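Local coordinates for protein Cif-like 1 (Burkholderia cenocepacia, PDB 7JQY) that probably hydrolyses epoxides, as a Cif-like member of the alpha/beta hydrolase fold that assembles into octamers, at residues 53-58 with 80-85; 49-54 with 74-79. The protein carries 1 engineered substitution. One frame throughout, in Å; residues are numbered along the deposited sequence.

Contact 1: 53-58 with 80-85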
ATOM      1  N   LEU B  53      32.132 -24.039  -2.844  1.00 38.85           N
ATOM      2  CA  LEU B  53      31.141 -23.978  -1.777  1.00 38.36           C
ATOM      3  C   LEU B  53      29.793 -23.614  -2.377  1.00 39.47           C
ATOM      4  O   LEU B  53      29.685 -22.621  -3.105  1.00 36.21           O
ATOM      5  CB  LEU B  53      31.541 -22.944  -0.715  1.00 37.80           C
ATOM      6  CG  LEU B  53      32.992 -23.001  -0.223  1.00 39.61           C
ATOM      7  CD1 LEU B  53      33.301 -21.898   0.756  1.00 35.95           C
ATOM      8  CD2 LEU B  53      33.258 -24.343   0.419  1.00 42.81           C
ATOM      9  N   LEU B  54      28.772 -24.416  -2.077  1.00 35.23           N
ATOM     10  CA  LEU B  54      27.437 -24.248  -2.636  1.00 33.10           C
ATOM     11  C   LEU B  54      26.433 -24.058  -1.503  1.00 37.69           C
ATOM     12  O   LEU B  54      26.184 -24.986  -0.714  1.00 33.41           O
ATOM     13  CB  LEU B  54      27.050 -25.448  -3.506  1.00 36.67           C
ATOM     14  CG  LEU B  54      27.887 -25.746  -4.760  1.00 36.13           C
ATOM     15  CD1 LEU B  54      27.379 -27.013  -5.433  1.00 34.68           C
ATOM     16  CD2 LEU B  54      27.894 -24.568  -5.750  1.00 35.48           C
ATOM     17  N   HIS B  55      25.839 -22.866  -1.454  1.00 32.51           N
ATOM     18  CA  HIS B  55      24.812 -22.489  -0.497  1.00 33.29           C
ATOM     19  C   HIS B  55      23.489 -23.194  -0.820  1.00 34.76           C
ATOM     20  O   HIS B  55      23.371 -23.959  -1.782  1.00 34.99           O
ATOM     21  CB  HIS B  55      24.603 -20.977  -0.541  1.00 31.33           C
ATOM     22  CG  HIS B  55      24.019 -20.521  -1.836  1.00 30.76           C
ATOM     23  ND1 HIS B  55      22.677 -20.635  -2.123  1.00 29.48           N
ATOM     24  CD2 HIS B  55      24.601 -20.014  -2.948  1.00 32.73           C
ATOM     25  CE1 HIS B  55      22.451 -20.194  -3.346  1.00 33.37           C
ATOM     26  NE2 HIS B  55      23.603 -19.812  -3.869  1.00 32.44           N
ATOM     27  N   GLY B  56      22.463 -22.897  -0.028  1.00 33.17           N
ATOM     28  CA  GLY B  56      21.134 -23.425  -0.239  1.00 34.16           C
ATOM     29  C   GLY B  56      20.079 -22.331  -0.229  1.00 34.12           C
ATOM     30  O   GLY B  56      20.344 -21.172  -0.576  1.00 31.57           O
ATOM     31  N   TRP B  57      18.853 -22.729   0.141  1.00 31.71           N
ATOM     32  CA  TRP B  57      17.702 -21.843   0.289  1.00 32.14           C
ATOM     33  C   TRP B  57      17.425 -21.584   1.764  1.00 33.81           C
ATOM     34  O   TRP B  57      17.430 -22.527   2.567  1.00 33.37           O
ATOM     35  CB  TRP B  57      16.449 -22.445  -0.358  1.00 31.07           C
ATOM     36  CG  TRP B  57      15.349 -21.440  -0.547  1.00 30.39           C
ATOM     37  CD1 TRP B  57      15.064 -20.733  -1.693  1.00 32.38           C
ATOM     38  CD2 TRP B  57      14.404 -20.998   0.437  1.00 30.46           C
ATOM     39  NE1 TRP B  57      14.001 -19.889  -1.475  1.00 29.73           N
ATOM     40  CE2 TRP B  57      13.581 -20.029  -0.177  1.00 31.69           C
ATOM     41  CE3 TRP B  57      14.178 -21.323   1.783  1.00 30.46           C
ATOM     42  CZ2 TRP B  57      12.547 -19.386   0.507  1.00 31.30           C
ATOM     43  CZ3 TRP B  57      13.154 -20.683   2.459  1.00 31.06           C
ATOM     44  CH2 TRP B  57      12.351 -19.724   1.817  1.00 32.73           C
ATOM     45  N   PRO B  58      17.184 -20.323   2.169  1.00 30.57           N
ATOM     46  CA  PRO B  58      17.216 -19.106   1.352  1.00 27.60           C
ATOM     47  C   PRO B  58      18.544 -18.384   1.514  1.00 28.42           C
ATOM     48  O   PRO B  58      18.630 -17.449   2.305  1.00 30.91           O
ATOM     49  CB  PRO B  58      16.083 -18.272   1.940  1.00 26.54           C
ATOM     50  CG  PRO B  58      16.055 -18.686   3.439  1.00 30.19           C
ATOM     51  CD  PRO B  58      16.826 -20.007   3.562  1.00 30.18           C
ATOM     52  N   ALA B  80      33.004 -19.586  -3.959  1.00 37.81           N
ATOM     53  CA  ALA B  80      31.653 -19.624  -3.413  1.00 36.39           C
ATOM     54  C   ALA B  80      30.711 -19.079  -4.473  1.00 37.82           C
ATOM     55  O   ALA B  80      30.821 -17.911  -4.864  1.00 40.77           O
ATOM     56  CB  ALA B  80      31.550 -18.813  -2.121  1.00 36.03           C
ATOM     57  N   VAL B  81      29.809 -19.927  -4.955  1.00 35.28           N
ATOM     58  CA  VAL B  81      29.000 -19.651  -6.137  1.00 35.62           C
ATOM     59  C   VAL B  81      27.568 -19.340  -5.721  1.00 37.86           C
ATOM     60  O   VAL B  81      26.992 -20.033  -4.875  1.00 32.37           O
ATOM     61  CB  VAL B  81      29.030 -20.848  -7.113  1.00 36.67           C
ATOM     62  CG1 VAL B  81      28.350 -20.491  -8.424  1.00 38.31           C
ATOM     63  CG2 VAL B  81      30.454 -21.313  -7.337  1.00 37.41           C
ATOM     64  N   ASP B  82      26.988 -18.304  -6.328  1.00 36.13           N
ATOM     65  CA  ASP B  82      25.536 -18.161  -6.363  1.00 35.92           C
ATOM     66  C   ASP B  82      25.027 -19.069  -7.473  1.00 37.14           C
ATOM     67  O   ASP B  82      25.229 -18.764  -8.654  1.00 35.05           O
ATOM     68  CB  ASP B  82      25.120 -16.716  -6.636  1.00 34.17           C
ATOM     69  CG  ASP B  82      25.340 -15.782  -5.441  1.00 36.90           C
ATOM     70  OD1 ASP B  82      25.377 -16.264  -4.279  1.00 32.09           O
ATOM     71  OD2 ASP B  82      25.450 -14.551  -5.677  1.00 33.35           O
ATOM     72  N   TYR B  83      24.362 -20.174  -7.121  1.00 32.64           N
ATOM     73  CA  TYR B  83      23.951 -21.081  -8.188  1.00 36.82           C
ATOM     74  C   TYR B  83      22.815 -20.466  -9.006  1.00 35.95           C
ATOM     75  O   TYR B  83      22.302 -19.388  -8.691  1.00 36.61           O
ATOM     76  CB  TYR B  83      23.568 -22.473  -7.653  1.00 33.34           C
ATOM     77  CG  TYR B  83      22.528 -22.591  -6.560  1.00 33.04           C
ATOM     78  CD1 TYR B  83      21.294 -21.969  -6.650  1.00 32.79           C
ATOM     79  CD2 TYR B  83      22.769 -23.410  -5.454  1.00 35.63           C
ATOM     80  CE1 TYR B  83      20.346 -22.112  -5.644  1.00 33.95           C
ATOM     81  CE2 TYR B  83      21.840 -23.565  -4.456  1.00 34.57           C
ATOM     82  CZ  TYR B  83      20.627 -22.924  -4.552  1.00 36.34           C
ATOM     83  OH  TYR B  83      19.709 -23.088  -3.540  1.00 32.85           O
ATOM     84  N   ARG B  84      22.447 -21.158 -10.088  1.00 36.07           N
ATOM     85  CA  ARG B  84      21.420 -20.680 -11.015  1.00 36.01           C
ATOM     86  C   ARG B  84      20.179 -20.213 -10.264  1.00 38.87           C
ATOM     87  O   ARG B  84      19.617 -20.956  -9.451  1.00 38.26           O
ATOM     88  CB  ARG B  84      21.051 -21.778 -12.024  1.00 36.96           C
ATOM     89  CG  ARG B  84      19.900 -21.398 -12.974  1.00 40.81           C
ATOM     90  CD  ARG B  84      19.468 -22.561 -13.888  1.00 41.90           C
ATOM     91  NE  ARG B  84      20.563 -23.007 -14.747  1.00 43.71           N
ATOM     92  CZ  ARG B  84      20.499 -23.137 -16.071  1.00 42.00           C
ATOM     93  NH1 ARG B  84      21.569 -23.549 -16.736  1.00 45.24           N
ATOM     94  NH2 ARG B  84      19.375 -22.879 -16.728  1.00 42.01           N
ATOM     95  N   GLY B  85      19.800 -18.953 -10.490  1.00 35.42           N
ATOM     96  CA  GLY B  85      18.609 -18.379  -9.900  1.00 33.06           C
ATOM     97  C   GLY B  85      18.820 -17.651  -8.585  1.00 33.81           C
ATOM     98  O   GLY B  85      17.898 -16.974  -8.115  1.00 35.61           O
TER
HETATM   99  O   HOH W   1      27.851 -20.764  -2.335  1.00 32.99           O
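The imidazole of His-55 lies over one face of the Tyr-83 ring, its CE1 standing 3.4 Å above the phenol plane near the ring centre. The two rings are inclined at 32°, with centroids 4.2 Å apart, so they overlap obliquely. Both side chains leave the backbone with CG wedged between N and the carbonyl carbon (chi1 67° for His-55, 54° for Tyr-83), which folds each ring in against the other segment. The rotation of the imidazole is fixed within its own loop: ND1 donates to Gly-56 O at 2.9 Å, nearly in the ring plane. On its far side NE2 receives a weak bond from Tyr-83 N, and CD2 abuts Val-81 O at the ring edge. His-55 to Pro-58 form the HGXP motif of epoxide hydrolases, with a cis peptide before Pro-58; in such enzymes this loop contributes to the oxyanion hole, and here Trp-57 N bonds to the engineered Ser-123. Upstream, the parallel strands are still paired, Val-81 N reaching Leu-53 O at 3.3 Å. Where they splay, a water takes over the bridge, donating to Leu-53 O and Val-81 O and accepting from His-55 N. Leu-54 runs beside Val-81, CD2 to CB 4.1 Å, and both touch Ile-105 of helix 98-111; Leu-53 and Ala-80 meet on the other face of the sheet.

Contact 2: 49-54 with 74-79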
ATOM      1  N   GLU B  49      44.624 -25.889  -4.691  1.00 55.73           N
ATOM      2  CA  GLU B  49      43.507 -26.810  -4.859  1.00 56.54           C
ATOM      3  C   GLU B  49      42.191 -26.061  -4.699  1.00 52.99           C
ATOM      4  O   GLU B  49      42.016 -25.292  -3.749  1.00 54.02           O
ATOM      5  CB  GLU B  49      43.583 -27.944  -3.834  1.00 57.63           C
ATOM      6  CG  GLU B  49      44.738 -28.928  -4.001  1.00 60.97           C
ATOM      7  CD  GLU B  49      44.608 -30.123  -3.051  1.00 64.85           C
ATOM      8  OE1 GLU B  49      45.276 -30.126  -1.992  1.00 64.30           O
ATOM      9  OE2 GLU B  49      43.824 -31.052  -3.355  1.00 64.01           O
ATOM     10  N   MET B  50      41.270 -26.275  -5.632  1.00 47.49           N
ATOM     11  CA  MET B  50      40.024 -25.526  -5.624  1.00 49.76           C
ATOM     12  C   MET B  50      39.019 -26.134  -4.654  1.00 50.21           C
ATOM     13  O   MET B  50      38.794 -27.347  -4.657  1.00 48.78           O
ATOM     14  CB  MET B  50      39.413 -25.479  -7.015  1.00 46.54           C
ATOM     15  CG  MET B  50      38.216 -24.569  -7.064  1.00 49.24           C
ATOM     16  SD  MET B  50      37.579 -24.340  -8.716  1.00 49.21           S
ATOM     17  CE  MET B  50      38.878 -23.328  -9.417  1.00 55.20           C
ATOM     18  N   VAL B  51      38.417 -25.284  -3.825  1.00 49.08           N
ATOM     19  CA  VAL B  51      37.318 -25.660  -2.945  1.00 45.71           C
ATOM     20  C   VAL B  51      36.088 -24.882  -3.393  1.00 45.07           C
ATOM     21  O   VAL B  51      36.070 -23.645  -3.318  1.00 43.32           O
ATOM     22  CB  VAL B  51      37.633 -25.387  -1.466  1.00 46.39           C
ATOM     23  CG1 VAL B  51      36.485 -25.856  -0.585  1.00 48.22           C
ATOM     24  CG2 VAL B  51      38.922 -26.085  -1.067  1.00 48.09           C
ATOM     25  N   VAL B  52      35.068 -25.599  -3.860  1.00 43.13           N
ATOM     26  CA  VAL B  52      33.810 -25.008  -4.300  1.00 40.97           C
ATOM     27  C   VAL B  52      32.795 -25.148  -3.175  1.00 43.12           C
ATOM     28  O   VAL B  52      32.634 -26.239  -2.597  1.00 41.95           O
ATOM     29  CB  VAL B  52      33.306 -25.670  -5.593  1.00 39.58           C
ATOM     30  CG1 VAL B  52      31.937 -25.160  -5.953  1.00 35.60           C
ATOM     31  CG2 VAL B  52      34.289 -25.423  -6.714  1.00 43.45           C
ATOM     32  N   LEU B  53      32.132 -24.039  -2.844  1.00 38.85           N
ATOM     33  CA  LEU B  53      31.141 -23.978  -1.777  1.00 38.36           C
ATOM     34  C   LEU B  53      29.793 -23.614  -2.377  1.00 39.47           C
ATOM     35  O   LEU B  53      29.685 -22.621  -3.105  1.00 36.21           O
ATOM     36  CB  LEU B  53      31.541 -22.944  -0.715  1.00 37.80           C
ATOM     37  CG  LEU B  53      32.992 -23.001  -0.223  1.00 39.61           C
ATOM     38  CD1 LEU B  53      33.301 -21.898   0.756  1.00 35.95           C
ATOM     39  CD2 LEU B  53      33.258 -24.343   0.419  1.00 42.81           C
ATOM     40  N   LEU B  54      28.772 -24.416  -2.077  1.00 35.23           N
ATOM     41  CA  LEU B  54      27.437 -24.248  -2.636  1.00 33.10           C
ATOM     42  C   LEU B  54      26.433 -24.058  -1.503  1.00 37.69           C
ATOM     43  O   LEU B  54      26.184 -24.986  -0.714  1.00 33.41           O
ATOM     44  CB  LEU B  54      27.050 -25.448  -3.506  1.00 36.67           C
ATOM     45  CG  LEU B  54      27.887 -25.746  -4.760  1.00 36.13           C
ATOM     46  CD1 LEU B  54      27.379 -27.013  -5.433  1.00 34.68           C
ATOM     47  CD2 LEU B  54      27.894 -24.568  -5.750  1.00 35.48           C
ATOM     48  N   ASP B  74      44.966 -21.391   4.098  1.00 56.03           N
ATOM     49  CA  ASP B  74      45.648 -22.681   4.031  1.00 55.13           C
ATOM     50  C   ASP B  74      45.974 -23.086   2.605  1.00 56.48           C
ATOM     51  O   ASP B  74      46.233 -24.271   2.348  1.00 57.43           O
ATOM     52  CB  ASP B  74      44.793 -23.793   4.647  1.00 55.87           C
ATOM     53  CG  ASP B  74      45.289 -24.236   6.005  1.00 61.80           C
ATOM     54  OD1 ASP B  74      45.913 -23.406   6.698  1.00 65.38           O
ATOM     55  OD2 ASP B  74      45.075 -25.417   6.363  1.00 62.99           O
ATOM     56  N   GLY B  75      45.943 -22.137   1.671  1.00 55.71           N
ATOM     57  CA  GLY B  75      46.357 -22.384   0.307  1.00 55.43           C
ATOM     58  C   GLY B  75      45.285 -22.896  -0.626  1.00 53.62           C
ATOM     59  O   GLY B  75      45.605 -23.250  -1.767  1.00 55.28           O
ATOM     60  N   TYR B  76      44.025 -22.937  -0.193  1.00 50.66           N
ATOM     61  CA  TYR B  76      42.951 -23.383  -1.067  1.00 51.06           C
ATOM     62  C   TYR B  76      42.425 -22.233  -1.918  1.00 52.10           C
ATOM     63  O   TYR B  76      42.415 -21.069  -1.504  1.00 49.94           O
ATOM     64  CB  TYR B  76      41.816 -23.998  -0.248  1.00 51.30           C
ATOM     65  CG  TYR B  76      42.196 -25.324   0.372  1.00 49.69           C
ATOM     66  CD1 TYR B  76      42.385 -26.450  -0.419  1.00 51.51           C
ATOM     67  CD2 TYR B  76      42.392 -25.442   1.745  1.00 52.53           C
ATOM     68  CE1 TYR B  76      42.746 -27.669   0.145  1.00 55.38           C
ATOM     69  CE2 TYR B  76      42.750 -26.654   2.319  1.00 54.90           C
ATOM     70  CZ  TYR B  76      42.926 -27.763   1.514  1.00 55.01           C
ATOM     71  OH  TYR B  76      43.281 -28.964   2.075  1.00 59.44           O
ATOM     72  N   ARG B  77      42.005 -22.572  -3.133  1.00 51.86           N
ATOM     73  CA  ARG B  77      41.376 -21.615  -4.039  1.00 51.42           C
ATOM     74  C   ARG B  77      39.866 -21.690  -3.834  1.00 47.96           C
ATOM     75  O   ARG B  77      39.198 -22.573  -4.380  1.00 49.03           O
ATOM     76  CB  ARG B  77      41.773 -21.907  -5.482  1.00 51.40           C
ATOM     77  CG  ARG B  77      41.390 -20.817  -6.488  1.00 54.28           C
ATOM     78  CD  ARG B  77      41.775 -21.255  -7.893  1.00 54.68           C
ATOM     79  NE  ARG B  77      41.284 -20.352  -8.926  1.00 57.42           N
ATOM     80  CZ  ARG B  77      41.290 -20.637 -10.223  1.00 57.38           C
ATOM     81  NH1 ARG B  77      41.760 -21.805 -10.643  1.00 61.26           N
ATOM     82  NH2 ARG B  77      40.824 -19.761 -11.099  1.00 57.71           N
ATOM     83  N   VAL B  78      39.321 -20.740  -3.074  1.00 45.16           N
ATOM     84  CA  VAL B  78      37.915 -20.791  -2.682  1.00 43.93           C
ATOM     85  C   VAL B  78      37.044 -20.195  -3.778  1.00 43.83           C
ATOM     86  O   VAL B  78      37.334 -19.115  -4.311  1.00 46.91           O
ATOM     87  CB  VAL B  78      37.692 -20.071  -1.345  1.00 45.65           C
ATOM     88  CG1 VAL B  78      36.285 -20.357  -0.840  1.00 44.85           C
ATOM     89  CG2 VAL B  78      38.719 -20.532  -0.313  1.00 45.86           C
ATOM     90  N   VAL B  79      35.974 -20.906  -4.121  1.00 41.16           N
ATOM     91  CA  VAL B  79      34.982 -20.455  -5.088  1.00 43.02           C
ATOM     92  C   VAL B  79      33.610 -20.665  -4.456  1.00 41.58           C
ATOM     93  O   VAL B  79      33.091 -21.788  -4.445  1.00 40.53           O
ATOM     94  CB  VAL B  79      35.087 -21.203  -6.421  1.00 43.60           C
ATOM     95  CG1 VAL B  79      33.987 -20.743  -7.381  1.00 41.05           C
ATOM     96  CG2 VAL B  79      36.461 -20.997  -7.037  1.00 45.48           C
TER
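Val-51 pushes its CG2 methyl against the Tyr-76 ring, 3.5 Å from CD1, on the buried, helix 68-73 face at the start of a parallel strand pair. The methyl stands anti to the carbonyl carbon of Val-51, and the phenol meets it obliquely. Along the ring's edge, in its plane, lies Glu-49 O, which also accepts from Arg-77 N at 2.8 Å. Three further backbone bonds, Val-51 N to Arg-77 O, Val-79 N to Val-51 O and Leu-53 N to Val-79 O, continue the pairing, and the strand axes cross at -20°. Val-51, Leu-53 and Val-78 share this tightly packed face: Leu-53 CD1 reaches Val-78 CG1 at 3.7 Å, under the cover of Met-68 and Leu-71 from helix 68-73. That helix is the link of a beta-alpha-beta crossover between these neighbouring strands. It ends in a Schellman motif, with Gly-75 at positive phi as the C' residue and Tyr-76 N bonded back to Leu-71 O, and the chain then leads into the second strand. On the opposite face Met-50 extends over Val-79, SD to CG2 3.9 Å, beneath helix 98-111. Bent at its last torsion (chi3 -71°), Met-50 sets its CE methyl 3.3 Å above the Arg-77 guanidinium plane, offset toward the rim. Here the packing thins. Arg-77 is partly exposed, stretched from CG to NE, and its NH1 is secured by Leu-112 O. Glu-49 is more exposed still: its CB rests 3.9 Å from Tyr-76 CD1, while its carboxylate, tilted 48° from the phenol plane, finds its polar partner in His-118 of the adjoining strand.

In the fold
Contacts 1 and 2 are successive lengths of one strand pair, 50-54 beside 77-82, with centres about 15 Å apart and Leu-53 and Leu-54 common to both. Contact 2 comes first along each strand, about 14 Å from the centre of the chain; contact 1 follows at the C-terminal ends, about 6 Å from that centre. In the mixed eight-stranded sheet the pair lies between strand 37-43 and strand 117-122, and helix 68-73 connects its two members. Regular pairing in contact 2 thus gives way to the loops of contact 1, at the C-terminal ends of the strands, where alpha/beta hydrolases place their active site, next to the probable nucleophile elbow after strand 117-122.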